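Protein FmtA (Staphylococcus aureus, PDB 5ZH8) catalyses the removal of D-alanyl groups from wall teichoic acid and lipoteichoic acid in the staphylococcal cell envelope and affects the level of methicillin resistance. Local coordinates at residues K154-P166 and V193-Y206. Numbering follows the deposited sequence.
Sequences KYLPWFKTSKPIP and VKAIQKRGIDPKKY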
ATOM      1  N   LYS A 154      14.209 -30.175  16.719  1.00 68.44           N
ATOM      2  CA  LYS A 154      15.287 -30.390  17.687  1.00 68.65           C
ATOM      3  C   LYS A 154      15.193 -29.417  18.863  1.00 67.74           C
ATOM      4  O   LYS A 154      15.273 -29.831  20.024  1.00 69.22           O
ATOM      5  CB  LYS A 154      16.653 -30.252  17.009  1.00 67.15           C
ATOM      6  CG  LYS A 154      17.819 -30.704  17.861  1.00 67.59           C
ATOM      7  CD  LYS A 154      19.131 -30.357  17.196  1.00 66.24           C
ATOM      8  CE  LYS A 154      20.300 -31.003  17.928  1.00 67.30           C
ATOM      9  NZ  LYS A 154      21.584 -30.322  17.616  1.00 65.63           N
ATOM     10  N   TYR A 155      15.009 -28.134  18.557  1.00 65.64           N
ATOM     11  CA  TYR A 155      14.985 -27.090  19.582  1.00 64.74           C
ATOM     12  C   TYR A 155      13.576 -26.774  20.078  1.00 66.39           C
ATOM     13  O   TYR A 155      13.404 -26.263  21.185  1.00 66.41           O
ATOM     14  CB  TYR A 155      15.662 -25.818  19.064  1.00 61.62           C
ATOM     15  CG  TYR A 155      16.999 -26.083  18.409  1.00 60.45           C
ATOM     16  CD1 TYR A 155      18.153 -26.271  19.166  1.00 60.22           C
ATOM     17  CD2 TYR A 155      17.103 -26.163  17.028  1.00 59.82           C
ATOM     18  CE1 TYR A 155      19.368 -26.532  18.560  1.00 59.74           C
ATOM     19  CE2 TYR A 155      18.321 -26.416  16.410  1.00 59.26           C
ATOM     20  CZ  TYR A 155      19.452 -26.601  17.181  1.00 59.20           C
ATOM     21  OH  TYR A 155      20.663 -26.860  16.578  1.00 58.54           O
ATOM     22  N   LEU A 156      12.577 -27.095  19.262  1.00 68.22           N
ATOM     23  CA  LEU A 156      11.185 -26.797  19.572  1.00 70.15           C
ATOM     24  C   LEU A 156      10.345 -28.052  19.316  1.00 73.83           C
ATOM     25  O   LEU A 156       9.600 -28.114  18.341  1.00 74.40           O
ATOM     26  CB  LEU A 156      10.723 -25.614  18.711  1.00 68.37           C
ATOM     27  CG  LEU A 156       9.532 -24.789  19.187  1.00 69.05           C
ATOM     28  CD1 LEU A 156       9.714 -24.281  20.622  1.00 69.27           C
ATOM     29  CD2 LEU A 156       9.321 -23.630  18.220  1.00 66.98           C
ATOM     30  N   PRO A 157      10.477 -29.066  20.201  1.00 76.84           N
ATOM     31  CA  PRO A 157       9.915 -30.425  20.051  1.00 80.21           C
ATOM     32  C   PRO A 157       8.475 -30.500  19.554  1.00 82.49           C
ATOM     33  O   PRO A 157       8.155 -31.365  18.739  1.00 84.06           O
ATOM     34  CB  PRO A 157      10.002 -30.995  21.465  1.00 82.05           C
ATOM     35  CG  PRO A 157      11.155 -30.289  22.082  1.00 79.61           C
ATOM     36  CD  PRO A 157      11.221 -28.927  21.468  1.00 76.69           C
ATOM     37  N   TRP A 158       7.620 -29.608  20.048  1.00 83.06           N
ATOM     38  CA  TRP A 158       6.196 -29.626  19.692  1.00 85.70           C
ATOM     39  C   TRP A 158       5.913 -29.108  18.281  1.00 84.48           C
ATOM     40  O   TRP A 158       4.886 -29.458  17.701  1.00 86.67           O
ATOM     41  CB  TRP A 158       5.339 -28.874  20.725  1.00 86.91           C
ATOM     42  CG  TRP A 158       5.832 -27.514  21.114  1.00 84.32           C
ATOM     43  CD1 TRP A 158       6.644 -27.207  22.168  1.00 83.61           C
ATOM     44  CD2 TRP A 158       5.528 -26.278  20.470  1.00 82.74           C
ATOM     45  NE1 TRP A 158       6.871 -25.856  22.217  1.00 81.30           N
ATOM     46  CE2 TRP A 158       6.197 -25.259  21.185  1.00 80.76           C
ATOM     47  CE3 TRP A 158       4.759 -25.929  19.352  1.00 82.94           C
ATOM     48  CZ2 TRP A 158       6.122 -23.913  20.820  1.00 78.80           C
ATOM     49  CZ3 TRP A 158       4.675 -24.589  18.996  1.00 80.82           C
ATOM     50  CH2 TRP A 158       5.355 -23.598  19.728  1.00 78.77           C
ATOM     51  N   PHE A 159       6.813 -28.297  17.724  1.00 81.17           N
ATOM     52  CA  PHE A 159       6.663 -27.829  16.350  1.00 79.99           C
ATOM     53  C   PHE A 159       6.938 -28.962  15.355  1.00 81.89           C
ATOM     54  O   PHE A 159       8.004 -29.027  14.735  1.00 80.27           O
ATOM     55  CB  PHE A 159       7.576 -26.628  16.074  1.00 76.08           C
ATOM     56  CG  PHE A 159       7.184 -25.846  14.853  1.00 74.70           C
ATOM     57  CD1 PHE A 159       6.259 -24.817  14.950  1.00 74.10           C
ATOM     58  CD2 PHE A 159       7.721 -26.150  13.604  1.00 74.08           C
ATOM     59  CE1 PHE A 159       5.883 -24.101  13.837  1.00 73.14           C
ATOM     60  CE2 PHE A 159       7.348 -25.434  12.479  1.00 73.12           C
ATOM     61  CZ  PHE A 159       6.428 -24.408  12.597  1.00 72.68           C
ATOM     62  N   LYS A 160       5.964 -29.860  15.216  1.00 85.76           N
ATOM     63  CA  LYS A 160       6.083 -31.006  14.322  1.00 88.14           C
ATOM     64  C   LYS A 160       5.489 -30.682  12.959  1.00 88.38           C
ATOM     65  O   LYS A 160       4.528 -29.916  12.852  1.00 88.57           O
ATOM     66  CB  LYS A 160       5.405 -32.234  14.928  1.00 92.59           C
ATOM     67  CG  LYS A 160       6.371 -33.354  15.309  1.00 93.91           C
ATOM     68  CD  LYS A 160       7.142 -33.889  14.104  1.00 94.03           C
ATOM     69  CE  LYS A 160       7.655 -35.307  14.329  1.00 96.70           C
ATOM     70  NZ  LYS A 160       8.438 -35.786  13.158  1.00 96.66           N
ATOM     71  N   THR A 161       6.072 -31.275  11.920  1.00 88.69           N
ATOM     72  CA  THR A 161       5.778 -30.902  10.538  1.00 88.64           C
ATOM     73  C   THR A 161       5.977 -32.092   9.597  1.00 91.19           C
ATOM     74  O   THR A 161       6.885 -32.895   9.798  1.00 91.63           O
ATOM     75  CB  THR A 161       6.670 -29.717  10.100  1.00 84.70           C
ATOM     76  OG1 THR A 161       6.771 -29.681   8.672  1.00 85.01           O
ATOM     77  CG2 THR A 161       8.074 -29.840  10.695  1.00 82.68           C
ATOM     78  N   SER A 162       5.131 -32.183   8.571  1.00 93.31           N
ATOM     79  CA  SER A 162       5.112 -33.319   7.626  1.00 96.58           C
ATOM     80  C   SER A 162       6.514 -33.765   7.186  1.00 95.30           C
ATOM     81  O   SER A 162       6.776 -34.953   7.018  1.00 97.79           O
ATOM     82  CB  SER A 162       4.273 -32.979   6.375  1.00 98.14           C
ATOM     83  OG  SER A 162       3.484 -31.808   6.548  1.00 96.84           O
ATOM     84  N   LYS A 163       7.397 -32.791   6.982  1.00 91.54           N
ATOM     85  CA  LYS A 163       8.799 -33.032   6.687  1.00 90.00           C
ATOM     86  C   LYS A 163       9.629 -32.145   7.614  1.00 85.98           C
ATOM     87  O   LYS A 163       9.129 -31.133   8.104  1.00 84.12           O
ATOM     88  CB  LYS A 163       9.078 -32.697   5.219  1.00 89.99           C
ATOM     89  CG  LYS A 163       8.213 -33.482   4.239  1.00 94.27           C
ATOM     90  CD  LYS A 163       8.577 -33.206   2.786  1.00 94.63           C
ATOM     91  CE  LYS A 163       8.091 -31.840   2.304  1.00 92.66           C
ATOM     92  NZ  LYS A 163       6.617 -31.765   2.068  1.00 95.08           N
ATOM     93  N   PRO A 164      10.905 -32.507   7.852  1.00 84.80           N
ATOM     94  CA  PRO A 164      11.742 -31.680   8.724  1.00 81.20           C
ATOM     95  C   PRO A 164      12.117 -30.356   8.075  1.00 77.78           C
ATOM     96  O   PRO A 164      12.382 -30.316   6.876  1.00 78.27           O
ATOM     97  CB  PRO A 164      12.989 -32.541   8.930  1.00 81.76           C
ATOM     98  CG  PRO A 164      13.069 -33.381   7.706  1.00 84.31           C
ATOM     99  CD  PRO A 164      11.644 -33.670   7.326  1.00 86.90           C
ATOM    100  N   ILE A 165      12.123 -29.286   8.864  1.00 74.74           N
ATOM    101  CA  ILE A 165      12.475 -27.946   8.383  1.00 71.34           C
ATOM    102  C   ILE A 165      13.732 -27.441   9.081  1.00 68.27           C
ATOM    103  O   ILE A 165      13.678 -27.136  10.269  1.00 67.06           O
ATOM    104  CB  ILE A 165      11.365 -26.932   8.726  1.00 70.61           C
ATOM    105  CG1 ILE A 165      10.005 -27.373   8.180  1.00 73.43           C
ATOM    106  CG2 ILE A 165      11.743 -25.534   8.237  1.00 67.87           C
ATOM    107  CD1 ILE A 165       8.847 -26.607   8.796  1.00 73.33           C
ATOM    108  N   PRO A 166      14.865 -27.337   8.362  1.00 66.85           N
ATOM    109  CA  PRO A 166      16.040 -26.786   9.038  1.00 64.58           C
ATOM    110  C   PRO A 166      15.837 -25.317   9.400  1.00 61.75           C
ATOM    111  O   PRO A 166      15.091 -24.618   8.713  1.00 61.26           O
ATOM    112  CB  PRO A 166      17.165 -26.954   8.005  1.00 64.49           C
ATOM    113  CG  PRO A 166      16.482 -27.101   6.696  1.00 65.70           C
ATOM    114  CD  PRO A 166      15.149 -27.729   6.970  1.00 67.77           C
ATOM    115  N   VAL A 193       2.768 -19.165  17.142  1.00 71.26           N
ATOM    116  CA  VAL A 193       3.583 -20.264  16.602  1.00 70.68           C
ATOM    117  C   VAL A 193       2.878 -21.618  16.734  1.00 73.63           C
ATOM    118  O   VAL A 193       3.102 -22.513  15.919  1.00 73.87           O
ATOM    119  CB  VAL A 193       4.999 -20.314  17.235  1.00 68.66           C
ATOM    120  CG1 VAL A 193       5.799 -21.507  16.715  1.00 68.76           C
ATOM    121  CG2 VAL A 193       5.733 -19.008  16.967  1.00 65.43           C
ATOM    122  N   LYS A 194       2.030 -21.767  17.749  1.00 75.92           N
ATOM    123  CA  LYS A 194       1.193 -22.961  17.859  1.00 79.47           C
ATOM    124  C   LYS A 194       0.073 -22.952  16.815  1.00 80.78           C
ATOM    125  O   LYS A 194      -0.408 -24.000  16.411  1.00 83.14           O
ATOM    126  CB  LYS A 194       0.650 -23.140  19.287  1.00 82.16           C
ATOM    127  CG  LYS A 194       1.387 -24.242  20.040  1.00 83.34           C
ATOM    128  CD  LYS A 194       1.432 -24.064  21.551  1.00 84.52           C
ATOM    129  CE  LYS A 194       2.252 -25.186  22.199  1.00 85.36           C
ATOM    130  NZ  LYS A 194       1.972 -25.406  23.651  1.00 87.67           N
ATOM    131  N   ALA A 195      -0.333 -21.768  16.374  1.00 79.46           N
ATOM    132  CA  ALA A 195      -1.264 -21.648  15.250  1.00 80.65           C
ATOM    133  C   ALA A 195      -0.593 -22.048  13.935  1.00 79.25           C
ATOM    134  O   ALA A 195      -1.173 -22.800  13.146  1.00 81.34           O
ATOM    135  CB  ALA A 195      -1.818 -20.232  15.157  1.00 79.64           C
ATOM    136  N   ILE A 196       0.626 -21.549  13.715  1.00 75.87           N
ATOM    137  CA  ILE A 196       1.422 -21.855  12.514  1.00 74.50           C
ATOM    138  C   ILE A 196       1.728 -23.343  12.389  1.00 76.41           C
ATOM    139  O   ILE A 196       1.804 -23.886  11.291  1.00 76.88           O
ATOM    140  CB  ILE A 196       2.790 -21.122  12.558  1.00 70.77           C
ATOM    141  CG1 ILE A 196       2.619 -19.614  12.358  1.00 68.59           C
ATOM    142  CG2 ILE A 196       3.755 -21.671  11.513  1.00 69.79           C
ATOM    143  CD1 ILE A 196       3.825 -18.809  12.801  1.00 65.31           C
ATOM    144  N   GLN A 197       1.936 -23.993  13.526  1.00 77.74           N
ATOM    145  CA  GLN A 197       2.226 -25.425  13.539  1.00 80.12           C
ATOM    146  C   GLN A 197       1.019 -26.236  13.059  1.00 84.48           C
ATOM    147  O   GLN A 197       1.186 -27.193  12.312  1.00 86.01           O
ATOM    148  CB  GLN A 197       2.708 -25.875  14.930  1.00 80.08           C
ATOM    149  CG  GLN A 197       3.246 -27.295  14.994  1.00 81.43           C
ATOM    150  CD  GLN A 197       2.176 -28.357  15.130  1.00 85.43           C
ATOM    151  OE1 GLN A 197       1.114 -28.116  15.694  1.00 87.11           O
ATOM    152  NE2 GLN A 197       2.459 -29.545  14.614  1.00 87.16           N
ATOM    153  N   LYS A 198      -0.185 -25.841  13.471  1.00 86.97           N
ATOM    154  CA  LYS A 198      -1.411 -26.491  13.006  1.00 91.37           C
ATOM    155  C   LYS A 198      -1.600 -26.342  11.486  1.00 91.94           C
ATOM    156  O   LYS A 198      -1.933 -27.314  10.802  1.00 94.77           O
ATOM    157  CB  LYS A 198      -2.639 -25.961  13.768  1.00 93.29           C
ATOM    158  CG  LYS A 198      -3.924 -26.748  13.546  1.00 98.06           C
ATOM    159  CD  LYS A 198      -3.864 -28.145  14.144  1.00101.00           C
ATOM    160  CE  LYS A 198      -5.234 -28.808  14.117  1.00106.13           C
ATOM    161  NZ  LYS A 198      -5.232 -30.196  14.662  1.00109.31           N
ATOM    162  N   ARG A 199      -1.387 -25.137  10.961  1.00 89.69           N
ATOM    163  CA  ARG A 199      -1.522 -24.905   9.527  1.00 90.15           C
ATOM    164  C   ARG A 199      -0.485 -25.712   8.758  1.00 89.88           C
ATOM    165  O   ARG A 199      -0.789 -26.268   7.715  1.00 92.04           O
ATOM    166  CB  ARG A 199      -1.369 -23.430   9.196  1.00 87.36           C
ATOM    167  CG  ARG A 199      -2.423 -22.539   9.827  1.00 88.25           C
ATOM    168  CD  ARG A 199      -2.681 -21.332   8.951  1.00 86.99           C
ATOM    169  NE  ARG A 199      -3.419 -21.720   7.750  1.00 89.89           N
ATOM    170  CZ  ARG A 199      -3.368 -21.092   6.576  1.00 89.31           C
ATOM    171  NH1 ARG A 199      -2.594 -20.017   6.389  1.00 85.60           N
ATOM    172  NH2 ARG A 199      -4.094 -21.556   5.561  1.00 92.44           N
ATOM    173  N   GLY A 200       0.748 -25.717   9.260  1.00 87.66           N
ATOM    174  CA  GLY A 200       1.797 -26.582   8.753  1.00 87.84           C
ATOM    175  C   GLY A 200       2.281 -26.251   7.356  1.00 87.28           C
ATOM    176  O   GLY A 200       2.300 -25.089   6.930  1.00 84.85           O
ATOM    177  N   ILE A 201       2.656 -27.302   6.634  1.00 89.76           N
ATOM    178  CA  ILE A 201       3.353 -27.184   5.346  1.00 89.35           C
ATOM    179  C   ILE A 201       2.394 -27.125   4.162  1.00 92.26           C
ATOM    180  O   ILE A 201       1.313 -27.714   4.184  1.00 95.79           O
ATOM    181  CB  ILE A 201       4.398 -28.332   5.177  1.00 90.17           C
ATOM    182  CG1 ILE A 201       5.783 -27.819   5.550  1.00 86.50           C
ATOM    183  CG2 ILE A 201       4.505 -28.868   3.749  1.00 92.27           C
ATOM    184  CD1 ILE A 201       5.851 -27.223   6.936  1.00 84.50           C
ATOM    185  N   ASP A 202       2.822 -26.404   3.131  1.00 91.28           N
ATOM    186  CA  ASP A 202       2.129 -26.348   1.856  1.00 94.01           C
ATOM    187  C   ASP A 202       2.994 -27.066   0.813  1.00 95.76           C
ATOM    188  O   ASP A 202       4.037 -26.534   0.407  1.00 92.90           O
ATOM    189  CB  ASP A 202       1.901 -24.893   1.459  1.00 91.38           C
ATOM    190  CG  ASP A 202       1.115 -24.756   0.176  1.00 93.59           C
ATOM    191  OD1 ASP A 202       0.291 -25.644  -0.122  1.00 97.34           O
ATOM    192  OD2 ASP A 202       1.317 -23.749  -0.531  1.00 91.59           O
ATOM    193  N   PRO A 203       2.588 -28.285   0.398  1.00100.96           N
ATOM    194  CA  PRO A 203       3.452 -29.125  -0.433  1.00102.95           C
ATOM    195  C   PRO A 203       4.014 -28.442  -1.669  1.00102.75           C
ATOM    196  O   PRO A 203       5.216 -28.499  -1.870  1.00101.55           O
ATOM    197  CB  PRO A 203       2.541 -30.284  -0.829  1.00107.69           C
ATOM    198  CG  PRO A 203       1.627 -30.432   0.333  1.00108.40           C
ATOM    199  CD  PRO A 203       1.443 -29.058   0.915  1.00104.71           C
ATOM    200  N   LYS A 204       3.164 -27.805  -2.473  1.00104.77           N
ATOM    201  CA  LYS A 204       3.590 -27.159  -3.724  1.00105.12           C
ATOM    202  C   LYS A 204       4.669 -26.091  -3.512  1.00101.31           C
ATOM    203  O   LYS A 204       5.524 -25.891  -4.369  1.00100.66           O
ATOM    204  CB  LYS A 204       2.385 -26.571  -4.477  1.00107.45           C
ATOM    205  CG  LYS A 204       1.659 -25.414  -3.793  1.00105.48           C
ATOM    206  CD  LYS A 204       0.448 -24.946  -4.597  1.00108.12           C
ATOM    207  CE  LYS A 204      -0.690 -25.965  -4.613  1.00112.93           C
ATOM    208  NZ  LYS A 204      -1.165 -26.317  -3.245  1.00112.83           N
ATOM    209  N   LYS A 205       4.612 -25.423  -2.361  1.00 99.52           N
ATOM    210  CA  LYS A 205       5.582 -24.400  -1.988  1.00 96.05           C
ATOM    211  C   LYS A 205       6.767 -24.940  -1.179  1.00 94.69           C
ATOM    212  O   LYS A 205       7.593 -24.161  -0.712  1.00 91.56           O
ATOM    213  CB  LYS A 205       4.874 -23.269  -1.228  1.00 94.18           C
ATOM    214  CG  LYS A 205       4.135 -22.314  -2.160  1.00 94.97           C
ATOM    215  CD  LYS A 205       5.086 -21.288  -2.775  1.00 92.60           C
ATOM    216  CE  LYS A 205       4.629 -20.807  -4.151  1.00 94.44           C
ATOM    217  NZ  LYS A 205       3.280 -20.173  -4.133  1.00 95.58           N
ATOM    218  N   TYR A 206       6.855 -26.250  -0.990  1.00 97.84           N
ATOM    219  CA  TYR A 206       7.998 -26.797  -0.247  1.00 97.25           C
ATOM    220  C   TYR A 206       9.337 -26.524  -0.948  1.00 95.52           C
ATOM    221  O   TYR A 206       9.468 -26.684  -2.164  1.00 97.50           O
ATOM    222  CB  TYR A 206       7.834 -28.292   0.040  1.00100.95           C
ATOM    223  CG  TYR A 206       9.102 -28.944   0.556  1.00100.71           C
ATOM    224  CD1 TYR A 206       9.593 -28.654   1.832  1.00 98.39           C
ATOM    225  CD2 TYR A 206       9.818 -29.851  -0.234  1.00103.07           C
ATOM    226  CE1 TYR A 206      10.756 -29.243   2.302  1.00 98.07           C
ATOM    227  CE2 TYR A 206      10.979 -30.444   0.229  1.00102.68           C
ATOM    228  CZ  TYR A 206      11.444 -30.139   1.496  1.00100.28           C
ATOM    229  OH  TYR A 206      12.600 -30.735   1.955  1.00100.24           O
TER
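Two lysines, one from each segment, lie over aromatic faces at the two ends of this contact. Lys194 CE sits 3.8 Å from the centroid of the Trp158 six-membered ring, 11° off its normal, a CH-pi contact; its NZ reaches over the five-membered ring as a longer cation-pi partner, while Leu156 CG backs the opposite face. Lys163, bent at chi3 and chi4, sets CE 3.4 Å from the centroid of the Tyr206 ring, with NZ in cation-pi range at 4.4 Å from that centroid. Between these ends runs one hydrogen bond, Gln197 NE2 to Lys160 O, 2.7 Å with an N-H...O angle of 159°; the bend at Gln197 chi2 turns the amide to this carbonyl. Alongside, Phe159 receives Ile196 CG2 at its ring edge, and Val193 CG1 lies 3.8 Å from Phe159 CD1. Ile201 CD1 meets Ile165 CD1 at 3.6 Å. Phe159 also packs on Val218 of helix 213-227, continuing the apolar cluster beyond the two segments. The arrangement joins the turn and loop after helix 152-155 to the C-terminal end of helix 189-199 and the loop 200-206 that follows it, where Gly200 leaves the helix with positive phi, in the peripheral region of helices and loops, away from the main antiparallel sheet, of the beta-lactamase-family fold.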